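Local coordinates for clavulanic acid biosynthesis oligopeptide binding protein 2 (Streptomyces clavuligerus, PDB 2WOL) that probably binds oligopeptides as a solute-binding protein of family 5 and belongs to the biosynthetic pathway of the beta-lactamase inhibitor clavulanic acid, at residues 307-312 and 320-325; 471-474 and 480-483; 281-286 and 341-346. All coordinates share one frame; numbering follows the deposited sequence. Where two conformers were deposited one is given.

Interaction 1: residues 307-312 and 320-325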
ATOM      1  N   VAL A 307      16.195   4.085   4.903  1.00  7.33           N
ATOM      2  CA  VAL A 307      16.796   5.410   4.886  1.00  7.65           C
ATOM      3  C   VAL A 307      17.234   5.704   3.453  1.00  7.58           C
ATOM      4  O   VAL A 307      17.907   4.884   2.815  1.00  8.12           O
ATOM      5  CB  VAL A 307      18.003   5.503   5.857  1.00  7.55           C
ATOM      6  CG1 VAL A 307      18.721   6.847   5.714  1.00  9.01           C
ATOM      7  CG2 VAL A 307      17.547   5.289   7.300  1.00  8.26           C
ATOM      8  N   ALA A 308      16.828   6.864   2.948  1.00  7.42           N
ATOM      9  CA  ALA A 308      17.223   7.305   1.618  1.00  7.14           C
ATOM     10  C   ALA A 308      18.349   8.318   1.718  1.00  7.56           C
ATOM     11  O   ALA A 308      18.352   9.155   2.614  1.00  7.55           O
ATOM     12  CB  ALA A 308      16.030   7.909   0.887  1.00  7.00           C
ATOM     13  N   MET A 309      19.303   8.224   0.796  1.00  7.66           N
ATOM     14  CA  MET A 309      20.385   9.198   0.686  1.00  8.03           C
ATOM     15  C   MET A 309      20.300   9.947  -0.642  1.00  8.19           C
ATOM     16  O   MET A 309      20.060   9.347  -1.690  1.00  8.46           O
ATOM     17  CB  MET A 309      21.741   8.524   0.862  1.00  8.01           C
ATOM     18  CG  MET A 309      22.063   8.241   2.319  1.00  8.36           C
ATOM     19  SD  MET A 309      23.568   7.291   2.555  1.00  8.29           S
ATOM     20  CE  MET A 309      22.986   5.622   2.267  1.00  8.62           C
ATOM     21  N   GLN A 310      20.494  11.263  -0.572  1.00  8.40           N
ATOM     22  CA  GLN A 310      20.183  12.173  -1.674  1.00  8.35           C
ATOM     23  C   GLN A 310      21.443  12.708  -2.353  1.00  8.67           C
ATOM     24  O   GLN A 310      22.113  13.569  -1.791  1.00  8.67           O
ATOM     25  CB  GLN A 310      19.347  13.346  -1.147  1.00  8.13           C
ATOM     26  CG  GLN A 310      17.876  13.036  -0.858  1.00  8.19           C
ATOM     27  CD  GLN A 310      17.686  11.852   0.066  1.00  8.39           C
ATOM     28  OE1 GLN A 310      17.327  10.767  -0.381  1.00  9.67           O
ATOM     29  NE2 GLN A 310      17.956  12.047   1.354  1.00  8.81           N
ATOM     30  N   PRO A 311      21.774  12.195  -3.557  1.00  9.09           N
ATOM     31  CA  PRO A 311      22.944  12.703  -4.288  1.00  9.43           C
ATOM     32  C   PRO A 311      22.947  14.214  -4.549  1.00 10.12           C
ATOM     33  O   PRO A 311      24.020  14.796  -4.737  1.00 10.72           O
ATOM     34  CB  PRO A 311      22.892  11.925  -5.607  1.00  9.59           C
ATOM     35  CG  PRO A 311      22.230  10.642  -5.228  1.00  9.39           C
ATOM     36  CD  PRO A 311      21.139  11.082  -4.289  1.00  8.88           C
ATOM     37  N   HIS A 312      21.771  14.837  -4.546  1.00 10.37           N
ATOM     38  CA  HIS A 312      21.666  16.291  -4.715  1.00 10.29           C
ATOM     39  C   HIS A 312      22.099  17.090  -3.479  1.00 10.57           C
ATOM     40  O   HIS A 312      22.171  18.328  -3.518  1.00 10.88           O
ATOM     41  CB  HIS A 312      20.266  16.707  -5.196  1.00 10.22           C
ATOM     42  CG  HIS A 312      19.138  15.967  -4.543  1.00  9.96           C
ATOM     43  ND1 HIS A 312      18.808  14.669  -4.871  1.00 10.02           N
ATOM     44  CD2 HIS A 312      18.239  16.360  -3.609  1.00 10.19           C
ATOM     45  CE1 HIS A 312      17.762  14.290  -4.157  1.00  9.97           C
ATOM     46  NE2 HIS A 312      17.398  15.297  -3.382  1.00 10.57           N
ATOM     47  N   HIS A 320      30.785   6.526  -2.431  1.00  8.52           N
ATOM     48  CA  HIS A 320      31.545   5.986  -1.305  1.00  8.32           C
ATOM     49  C   HIS A 320      31.092   6.528   0.038  1.00  8.38           C
ATOM     50  O   HIS A 320      31.143   5.816   1.043  1.00  8.36           O
ATOM     51  CB  HIS A 320      33.041   6.152  -1.547  1.00  8.47           C
ATOM     52  CG  HIS A 320      33.521   5.361  -2.715  1.00  8.50           C
ATOM     53  ND1 HIS A 320      33.875   5.933  -3.917  1.00 10.68           N
ATOM     54  CD2 HIS A 320      33.637   4.023  -2.885  1.00  7.07           C
ATOM     55  CE1 HIS A 320      34.215   4.980  -4.768  1.00  8.51           C
ATOM     56  NE2 HIS A 320      34.076   3.813  -4.167  1.00 10.48           N
ATOM     57  N   VAL A 321      30.625   7.773   0.045  1.00  8.13           N
ATOM     58  CA  VAL A 321      29.929   8.313   1.211  1.00  8.25           C
ATOM     59  C   VAL A 321      28.704   7.445   1.505  1.00  8.07           C
ATOM     60  O   VAL A 321      28.464   7.063   2.651  1.00  7.97           O
ATOM     61  CB  VAL A 321      29.520   9.784   0.993  1.00  8.55           C
ATOM     62  CG1 VAL A 321      28.454  10.217   1.992  1.00  8.56           C
ATOM     63  CG2 VAL A 321      30.745  10.687   1.079  1.00  9.15           C
ATOM     64  N   ARG A 322      27.954   7.108   0.457  1.00  7.52           N
ATOM     65  CA  ARG A 322      26.712   6.357   0.629  1.00  7.50           C
ATOM     66  C   ARG A 322      26.986   4.938   1.111  1.00  7.60           C
ATOM     67  O   ARG A 322      26.283   4.430   1.979  1.00  7.54           O
ATOM     68  CB  ARG A 322      25.887   6.364  -0.659  1.00  7.79           C
ATOM     69  CG  ARG A 322      25.564   7.775  -1.153  1.00  7.29           C
ATOM     70  CD  ARG A 322      24.463   7.789  -2.203  1.00  7.86           C
ATOM     71  NE  ARG A 322      24.804   7.053  -3.421  1.00  7.58           N
ATOM     72  CZ  ARG A 322      25.369   7.592  -4.503  1.00  8.40           C
ATOM     73  NH1 ARG A 322      25.688   8.884  -4.530  1.00  9.72           N
ATOM     74  NH2 ARG A 322      25.620   6.831  -5.557  1.00  9.96           N
ATOM     75  N   ARG A 323      28.023   4.311   0.558  1.00  7.42           N
ATOM     76  CA  ARG A 323      28.419   2.970   0.991  1.00  7.61           C
ATOM     77  C   ARG A 323      28.958   2.961   2.419  1.00  7.90           C
ATOM     78  O   ARG A 323      28.709   2.017   3.167  1.00  8.31           O
ATOM     79  CB  ARG A 323      29.423   2.349   0.013  1.00  7.61           C
ATOM     80  CG  ARG A 323      28.788   2.035  -1.334  1.00  7.97           C
ATOM     81  CD  ARG A 323      29.767   1.454  -2.330  1.00  7.60           C
ATOM     82  NE  ARG A 323      29.075   1.141  -3.577  1.00  8.50           N
ATOM     83  CZ  ARG A 323      29.669   0.969  -4.755  1.00  9.90           C
ATOM     84  NH1 ARG A 323      30.992   1.060  -4.878  1.00 11.17           N
ATOM     85  NH2 ARG A 323      28.930   0.700  -5.822  1.00  9.40           N
ATOM     86  N   ALA A 324      29.686   4.012   2.795  1.00  7.92           N
ATOM     87  CA  ALA A 324      30.157   4.152   4.169  1.00  7.97           C
ATOM     88  C   ALA A 324      28.985   4.098   5.139  1.00  7.80           C
ATOM     89  O   ALA A 324      29.038   3.400   6.147  1.00  7.94           O
ATOM     90  CB  ALA A 324      30.932   5.448   4.341  1.00  8.44           C
ATOM     91  N   VAL A 325      27.919   4.823   4.813  1.00  7.88           N
ATOM     92  CA  VAL A 325      26.720   4.841   5.642  1.00  8.10           C
ATOM     93  C   VAL A 325      26.096   3.441   5.746  1.00  8.13           C
ATOM     94  O   VAL A 325      25.710   3.009   6.836  1.00  8.54           O
ATOM     95  CB  VAL A 325      25.690   5.870   5.127  1.00  8.28           C
ATOM     96  CG1 VAL A 325      24.360   5.741   5.870  1.00  8.48           C
ATOM     97  CG2 VAL A 325      26.250   7.283   5.265  1.00  8.37           C
TER
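Two torsions of M309 bring its side chain onto the helix: chi1 of -78° sets CG beside the backbone N, and the bend at chi3 (-82°) swings CE round against R322 and V325. M309 is the last residue of strand 303-309, and helix 319-327 comes back over it after a short connection. The sulfur does much of the touching. SD of M309 lies 3.6 Å from CB of V325, the two side chains meeting tip to tip, while CE of M309 ends 3.5 Å from the main-chain O of R322. SD of M309 also passes 4.1 Å from CB of R322.

Beyond CB, R322 runs past the methionine and bends at chi3 (-62°). Its guanidinium comes obliquely to the P311 ring, with NH1 of R322 3.9 Å from CG of P311. L448, on the neighbouring strand 448-453, touches both M309 and V325. The contact rests mainly on the methionine thioether against aliphatic carbon and one carbonyl, with no hydrogen bond across it; the carbonyls of H520, at NE, and F316, at NH1, satisfy N-H groups of the arginine and probably ease the cost of burying its charge.

Interaction 2: residues 471-474 and 480-483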
ATOM      1  N   ARG A 471      11.486   8.572 -14.075  1.00 14.28           N
ATOM      2  CA  ARG A 471      10.249   9.156 -14.591  1.00 14.69           C
ATOM      3  C   ARG A 471       9.206   9.367 -13.486  1.00 14.63           C
ATOM      4  O   ARG A 471       8.184  10.018 -13.712  1.00 14.87           O
ATOM      5  CB  ARG A 471       9.664   8.273 -15.705  1.00 14.69           C
ATOM      6  CG  ARG A 471      10.419   8.299 -17.042  1.00 15.87           C
ATOM      7  CD  ARG A 471      11.616   7.337 -17.103  1.00 17.09           C
ATOM      8  NE  ARG A 471      11.294   5.972 -16.676  1.00 17.44           N
ATOM      9  CZ  ARG A 471      11.004   4.959 -17.492  1.00 17.26           C
ATOM     10  NH1 ARG A 471      10.987   5.124 -18.812  1.00 17.84           N
ATOM     11  NH2 ARG A 471      10.736   3.765 -16.982  1.00 15.76           N
ATOM     12  N   GLN A 472       9.470   8.821 -12.295  1.00 14.48           N
ATOM     13  CA  GLN A 472       8.522   8.874 -11.176  1.00 14.58           C
ATOM     14  C   GLN A 472       8.876   9.904 -10.099  1.00 14.43           C
ATOM     15  O   GLN A 472       8.275   9.906  -9.021  1.00 14.36           O
ATOM     16  CB  GLN A 472       8.346   7.485 -10.543  1.00 14.67           C
ATOM     17  CG  GLN A 472       7.737   6.435 -11.475  1.00 16.31           C
ATOM     18  CD  GLN A 472       6.436   6.894 -12.103  1.00 18.73           C
ATOM     19  OE1 GLN A 472       5.623   7.566 -11.462  1.00 20.13           O
ATOM     20  NE2 GLN A 472       6.237   6.544 -13.369  1.00 18.68           N
ATOM     21  N   ILE A 473       9.839  10.774 -10.391  1.00 14.43           N
ATOM     22  CA  ILE A 473      10.165  11.875  -9.486  1.00 14.59           C
ATOM     23  C   ILE A 473       9.039  12.902  -9.549  1.00 15.20           C
ATOM     24  O   ILE A 473       8.722  13.416 -10.625  1.00 15.65           O
ATOM     25  CB  ILE A 473      11.520  12.534  -9.833  1.00 14.39           C
ATOM     26  CG1 ILE A 473      12.652  11.504  -9.746  1.00 13.38           C
ATOM     27  CG2 ILE A 473      11.799  13.719  -8.903  1.00 14.39           C
ATOM     28  CD1 ILE A 473      13.919  11.911 -10.482  1.00 13.79           C
ATOM     29  N   LYS A 474       8.423  13.176  -8.401  1.00 15.65           N
ATOM     30  CA  LYS A 474       7.333  14.148  -8.334  1.00 16.31           C
ATOM     31  C   LYS A 474       7.867  15.474  -7.809  1.00 16.73           C
ATOM     32  O   LYS A 474       8.064  15.642  -6.604  1.00 16.53           O
ATOM     33  CB  LYS A 474       6.184  13.637  -7.458  1.00 16.16           C
ATOM     34  CG  LYS A 474       5.764  12.188  -7.714  1.00 16.71           C
ATOM     35  CD  LYS A 474       5.226  11.975  -9.129  1.00 18.44           C
ATOM     36  CE  LYS A 474       4.896  10.511  -9.374  1.00 19.55           C
ATOM     37  NZ  LYS A 474       3.753  10.051  -8.540  1.00 21.17           N
ATOM     38  N   TRP A 480       8.219   9.877  -4.079  1.00 11.15           N
ATOM     39  CA  TRP A 480       8.691   8.674  -3.407  1.00 11.06           C
ATOM     40  C   TRP A 480      10.066   8.210  -3.880  1.00 10.53           C
ATOM     41  O   TRP A 480      10.659   7.297  -3.297  1.00 10.62           O
ATOM     42  CB  TRP A 480       7.653   7.560  -3.528  1.00 11.59           C
ATOM     43  CG  TRP A 480       6.578   7.735  -2.522  1.00 12.29           C
ATOM     44  CD1 TRP A 480       5.328   8.244  -2.728  1.00 12.48           C
ATOM     45  CD2 TRP A 480       6.673   7.448  -1.126  1.00 11.99           C
ATOM     46  NE1 TRP A 480       4.629   8.269  -1.543  1.00 13.00           N
ATOM     47  CE2 TRP A 480       5.431   7.782  -0.545  1.00 12.85           C
ATOM     48  CE3 TRP A 480       7.683   6.918  -0.312  1.00 12.60           C
ATOM     49  CZ2 TRP A 480       5.170   7.611   0.820  1.00 12.52           C
ATOM     50  CZ3 TRP A 480       7.425   6.750   1.041  1.00 12.36           C
ATOM     51  CH2 TRP A 480       6.176   7.097   1.593  1.00 12.66           C
ATOM     52  N   ASN A 481      10.559   8.836  -4.941  1.00 10.06           N
ATOM     53  CA  ASN A 481      11.925   8.629  -5.392  1.00  9.86           C
ATOM     54  C   ASN A 481      12.785   9.683  -4.704  1.00  9.74           C
ATOM     55  O   ASN A 481      13.159  10.703  -5.296  1.00  9.67           O
ATOM     56  CB  ASN A 481      12.008   8.719  -6.921  1.00  9.83           C
ATOM     57  CG  ASN A 481      13.392   8.378  -7.461  1.00  9.34           C
ATOM     58  OD1 ASN A 481      14.382   8.393  -6.730  1.00  9.00           O
ATOM     59  ND2 ASN A 481      13.461   8.072  -8.757  1.00  9.77           N
ATOM     60  N   LEU A 482      13.092   9.427  -3.437  1.00  9.26           N
ATOM     61  CA  LEU A 482      13.732  10.433  -2.590  1.00  9.09           C
ATOM     62  C   LEU A 482      15.153  10.798  -3.028  1.00  8.85           C
ATOM     63  O   LEU A 482      15.507  11.980  -3.027  1.00  8.81           O
ATOM     64  CB  LEU A 482      13.673  10.035  -1.107  1.00  9.25           C
ATOM     65  CG  LEU A 482      12.278   9.797  -0.513  1.00  9.68           C
ATOM     66  CD1 LEU A 482      12.367   9.431   0.964  1.00 10.08           C
ATOM     67  CD2 LEU A 482      11.340  10.988  -0.725  1.00 11.26           C
ATOM     68  N   PRO A 483      15.971   9.800  -3.412  1.00  8.89           N
ATOM     69  CA  PRO A 483      17.282  10.138  -3.973  1.00  9.17           C
ATOM     70  C   PRO A 483      17.205  10.808  -5.345  1.00  9.46           C
ATOM     71  O   PRO A 483      18.227  11.277  -5.853  1.00  9.63           O
ATOM     72  CB  PRO A 483      17.962   8.771  -4.123  1.00  9.02           C
ATOM     73  CG  PRO A 483      17.200   7.853  -3.214  1.00  9.06           C
ATOM     74  CD  PRO A 483      15.793   8.339  -3.308  1.00  8.91           C
TER
HETATM   75  O   HOH W   1       7.782   8.598  -6.741  1.00 10.75           O
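I473 and N481 meet across a long irregular loop between helix 460-468 and helix 488-499, part of the type 2 periplasmic-binding-protein fold expected for this family. The two side chains cross obliquely. In I473 the longer branch makes the contact: CG1 stands beside the backbone N, opposite the carbonyl carbon, and reaches 3.7 Å from ND2 of N481. The same I473 CG1 is 4.0 Å from CB of N481, so it touches CB as well as the amide.

N481 is placed for this by its first torsion, chi1 -175°, which carries the amide away from its own N and toward 471-474. The polar ends of that amide work outside the two segments. OD1 accepts from N of L485, and ND2 makes a weak hydrogen bond to O of D469; between them they should fix the rotation of the group that I473 packs on. The backbone at N481 forms an inverse gamma turn (phi -91°, psi 78°), closed by a weak bond from N of L482 to O of W480.

Q472 behaves differently: its side chain leads off from the contact, and NE2 has a weak hydrogen bond to a glycerol, probably from the crystallisation liquor. N479 adds a brace, its OD1 taking N of K474 and its ND2 giving to O of N481. One water ties the main chains together: it donates to O of Q472 at 2.7 Å and accepts from N of W480 at 3.0 Å.

Interaction 3: residues 281-286 and 341-346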
ATOM      1  N   ALA A 281       1.060  -1.082  24.658  1.00 16.22           N
ATOM      2  CA  ALA A 281       0.438  -1.651  25.855  1.00 16.44           C
ATOM      3  C   ALA A 281      -0.283  -2.972  25.568  1.00 16.63           C
ATOM      4  O   ALA A 281      -0.104  -3.953  26.295  1.00 16.74           O
ATOM      5  CB  ALA A 281      -0.507  -0.643  26.500  1.00 16.60           C
ATOM      6  N   ALA A 282      -1.084  -3.000  24.505  1.00 16.48           N
ATOM      7  CA  ALA A 282      -1.807  -4.214  24.128  1.00 16.79           C
ATOM      8  C   ALA A 282      -0.881  -5.269  23.525  1.00 17.04           C
ATOM      9  O   ALA A 282      -1.123  -6.466  23.684  1.00 16.77           O
ATOM     10  CB  ALA A 282      -2.945  -3.889  23.175  1.00 16.53           C
ATOM     11  N   GLN A 283       0.170  -4.823  22.837  1.00 17.50           N
ATOM     12  CA  GLN A 283       1.203  -5.727  22.317  1.00 18.26           C
ATOM     13  C   GLN A 283       1.780  -6.592  23.434  1.00 18.80           C
ATOM     14  O   GLN A 283       1.799  -7.819  23.326  1.00 18.80           O
ATOM     15  CB  GLN A 283       2.302  -4.929  21.605  0.50 18.20           C
ATOM     16  CG  GLN A 283       3.594  -5.691  21.325  0.50 18.38           C
ATOM     17  CD  GLN A 283       4.584  -4.871  20.518  0.50 18.30           C
ATOM     18  OE1 GLN A 283       4.367  -4.600  19.335  0.50 18.42           O
ATOM     19  NE2 GLN A 283       5.683  -4.479  21.153  0.50 18.75           N
ATOM     20  N   ARG A 284       2.238  -5.957  24.511  1.00 19.73           N
ATOM     21  CA  ARG A 284       2.864  -6.697  25.614  1.00 20.61           C
ATOM     22  C   ARG A 284       1.857  -7.565  26.362  1.00 20.96           C
ATOM     23  O   ARG A 284       2.200  -8.643  26.840  1.00 21.33           O
ATOM     24  CB  ARG A 284       3.529  -5.733  26.607  0.50 20.69           C
ATOM     25  CG  ARG A 284       4.500  -4.721  26.001  0.50 21.23           C
ATOM     26  CD  ARG A 284       5.669  -5.389  25.283  0.50 22.47           C
ATOM     27  NE  ARG A 284       6.546  -4.412  24.637  0.50 23.28           N
ATOM     28  CZ  ARG A 284       6.339  -3.885  23.431  0.50 23.82           C
ATOM     29  NH1 ARG A 284       5.277  -4.234  22.712  0.50 23.98           N
ATOM     30  NH2 ARG A 284       7.202  -3.007  22.939  0.50 24.05           N
ATOM     31  N   ARG A 285       0.617  -7.093  26.443  1.00 21.35           N
ATOM     32  CA  ARG A 285      -0.457  -7.825  27.100  1.00 21.70           C
ATOM     33  C   ARG A 285      -0.841  -9.081  26.311  1.00 21.85           C
ATOM     34  O   ARG A 285      -0.926 -10.175  26.878  1.00 21.96           O
ATOM     35  CB  ARG A 285      -1.664  -6.904  27.280  1.00 21.81           C
ATOM     36  CG  ARG A 285      -2.842  -7.517  27.999  1.00 22.73           C
ATOM     37  CD  ARG A 285      -4.042  -6.601  27.884  1.00 23.54           C
ATOM     38  NE  ARG A 285      -5.261  -7.242  28.360  1.00 24.29           N
ATOM     39  CZ  ARG A 285      -6.488  -6.778  28.149  1.00 24.57           C
ATOM     40  NH1 ARG A 285      -6.677  -5.657  27.459  1.00 24.13           N
ATOM     41  NH2 ARG A 285      -7.530  -7.442  28.626  1.00 25.08           N
ATOM     42  N   ALA A 286      -1.056  -8.919  25.007  1.00 21.95           N
ATOM     43  CA  ALA A 286      -1.518 -10.015  24.151  1.00 22.20           C
ATOM     44  C   ALA A 286      -0.461 -11.088  23.906  1.00 22.35           C
ATOM     45  O   ALA A 286      -0.784 -12.279  23.878  1.00 22.56           O
ATOM     46  CB  ALA A 286      -2.052  -9.479  22.830  1.00 22.15           C
ATOM     47  N   PRO A 341      13.918  -5.748  20.719  1.00 19.10           N
ATOM     48  CA  PRO A 341      14.422  -6.988  20.120  1.00 18.99           C
ATOM     49  C   PRO A 341      13.390  -7.993  19.586  1.00 18.96           C
ATOM     50  O   PRO A 341      13.762  -8.862  18.794  1.00 18.96           O
ATOM     51  CB  PRO A 341      15.215  -7.623  21.266  1.00 18.92           C
ATOM     52  CG  PRO A 341      14.532  -7.153  22.491  1.00 19.15           C
ATOM     53  CD  PRO A 341      14.041  -5.763  22.191  1.00 19.15           C
ATOM     54  N   VAL A 342      12.123  -7.889  20.000  1.00 18.73           N
ATOM     55  CA  VAL A 342      11.129  -8.924  19.639  1.00 18.83           C
ATOM     56  C   VAL A 342       9.974  -8.487  18.721  1.00 18.68           C
ATOM     57  O   VAL A 342       9.299  -9.335  18.132  1.00 19.10           O
ATOM     58  CB  VAL A 342      10.582  -9.707  20.885  1.00 18.89           C
ATOM     59  CG1 VAL A 342      11.718 -10.408  21.630  1.00 18.96           C
ATOM     60  CG2 VAL A 342       9.798  -8.802  21.825  1.00 19.27           C
ATOM     61  N   ASN A 343       9.741  -7.180  18.611  1.00 18.29           N
ATOM     62  CA  ASN A 343       8.652  -6.666  17.777  1.00 17.85           C
ATOM     63  C   ASN A 343       9.089  -5.560  16.814  1.00 17.17           C
ATOM     64  O   ASN A 343       8.389  -4.557  16.636  1.00 17.33           O
ATOM     65  CB  ASN A 343       7.477  -6.197  18.648  1.00 18.12           C
ATOM     66  CG  ASN A 343       6.693  -7.355  19.250  1.00 18.86           C
ATOM     67  OD1 ASN A 343       6.614  -7.495  20.472  1.00 20.66           O
ATOM     68  ND2 ASN A 343       6.113  -8.191  18.393  1.00 19.17           N
ATOM     69  N   GLY A 344      10.246  -5.750  16.187  1.00 16.43           N
ATOM     70  CA  GLY A 344      10.799  -4.737  15.290  1.00 15.41           C
ATOM     71  C   GLY A 344      10.806  -5.147  13.832  1.00 14.65           C
ATOM     72  O   GLY A 344      11.700  -4.758  13.081  1.00 14.75           O
ATOM     73  N   GLY A 345       9.815  -5.936  13.430  1.00 13.93           N
ATOM     74  CA  GLY A 345       9.712  -6.370  12.043  1.00 13.10           C
ATOM     75  C   GLY A 345      10.769  -7.391  11.674  1.00 12.57           C
ATOM     76  O   GLY A 345      11.313  -8.088  12.540  1.00 12.93           O
ATOM     77  N   ASP A 346      11.063  -7.468  10.382  1.00 11.74           N
ATOM     78  CA  ASP A 346      11.952  -8.482   9.845  1.00 11.45           C
ATOM     79  C   ASP A 346      13.155  -7.824   9.189  1.00 10.77           C
ATOM     80  O   ASP A 346      13.003  -7.096   8.208  1.00 10.41           O
ATOM     81  CB  ASP A 346      11.200  -9.321   8.821  1.00 11.90           C
ATOM     82  CG  ASP A 346      11.647 -10.748   8.822  1.00 14.08           C
ATOM     83  OD1 ASP A 346      12.713 -11.048   8.237  1.00 14.99           O
ATOM     84  OD2 ASP A 346      10.922 -11.573   9.419  1.00 17.30           O
TER
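Q283 lays its terminal amide against the side chain of N343 where helix 280-288 meets the loop between helix 331-337 and strand 346-347, a helix-to-loop contact at the surface of a protein expected, from its family, to have the type 2 periplasmic-binding-protein fold. The two side chains come from opposite directions. The Q283 amide is carried out on an extended chain: with chi1 at 165°, CG lies anti to the backbone N and the rest runs straight out to the loop. N343 answers with CB and its carboxamide, whose plane is turned 31° from that of Q283 in this conformer.

Both Q283 and R284 were deposited in two conformers. Taken together, these conformers would put the Q283 amide nitrogen impossibly near the R284 guanidinium, so they probably do not coexist, and the exact place of the Q283 amide is as uncertain as that of R284. As modelled, the two amides lie close without a hydrogen bond: NE2 of Q283 sits 3.2 Å from OD1 of N343, but the angle is poor, and the fit is one of van der Waals contact between polar groups.

L532 of strand 523-534 touches both Q283 and N343, placing the contact beside the sheet. CB of N343 faces both ends of the glutamine amide, 3.5 Å from NE2 and 3.6 Å from OE1 of Q283 in this conformer.

Along the chain, 281-286 comes first, then all of interaction 1, then 341-346, which completes interaction 3; interaction 2 follows much later. Interactions 1 and 2 are neighbours, with centres about 16 Å apart. They touch where P483 packs on M309 and P311, and L482 on Q310 and H312, so interaction 2 joins through its loop at the end of strand 303-309. Interaction 3 stands apart, its centre about 31 Å from that of interaction 1 and about 33 Å from that of interaction 2. The mixed sheet links interactions 1 and 3: strand 523-534 pairs with 303-309 and with 346-347, tying the region of interactions 1 and 2 to the surface contact.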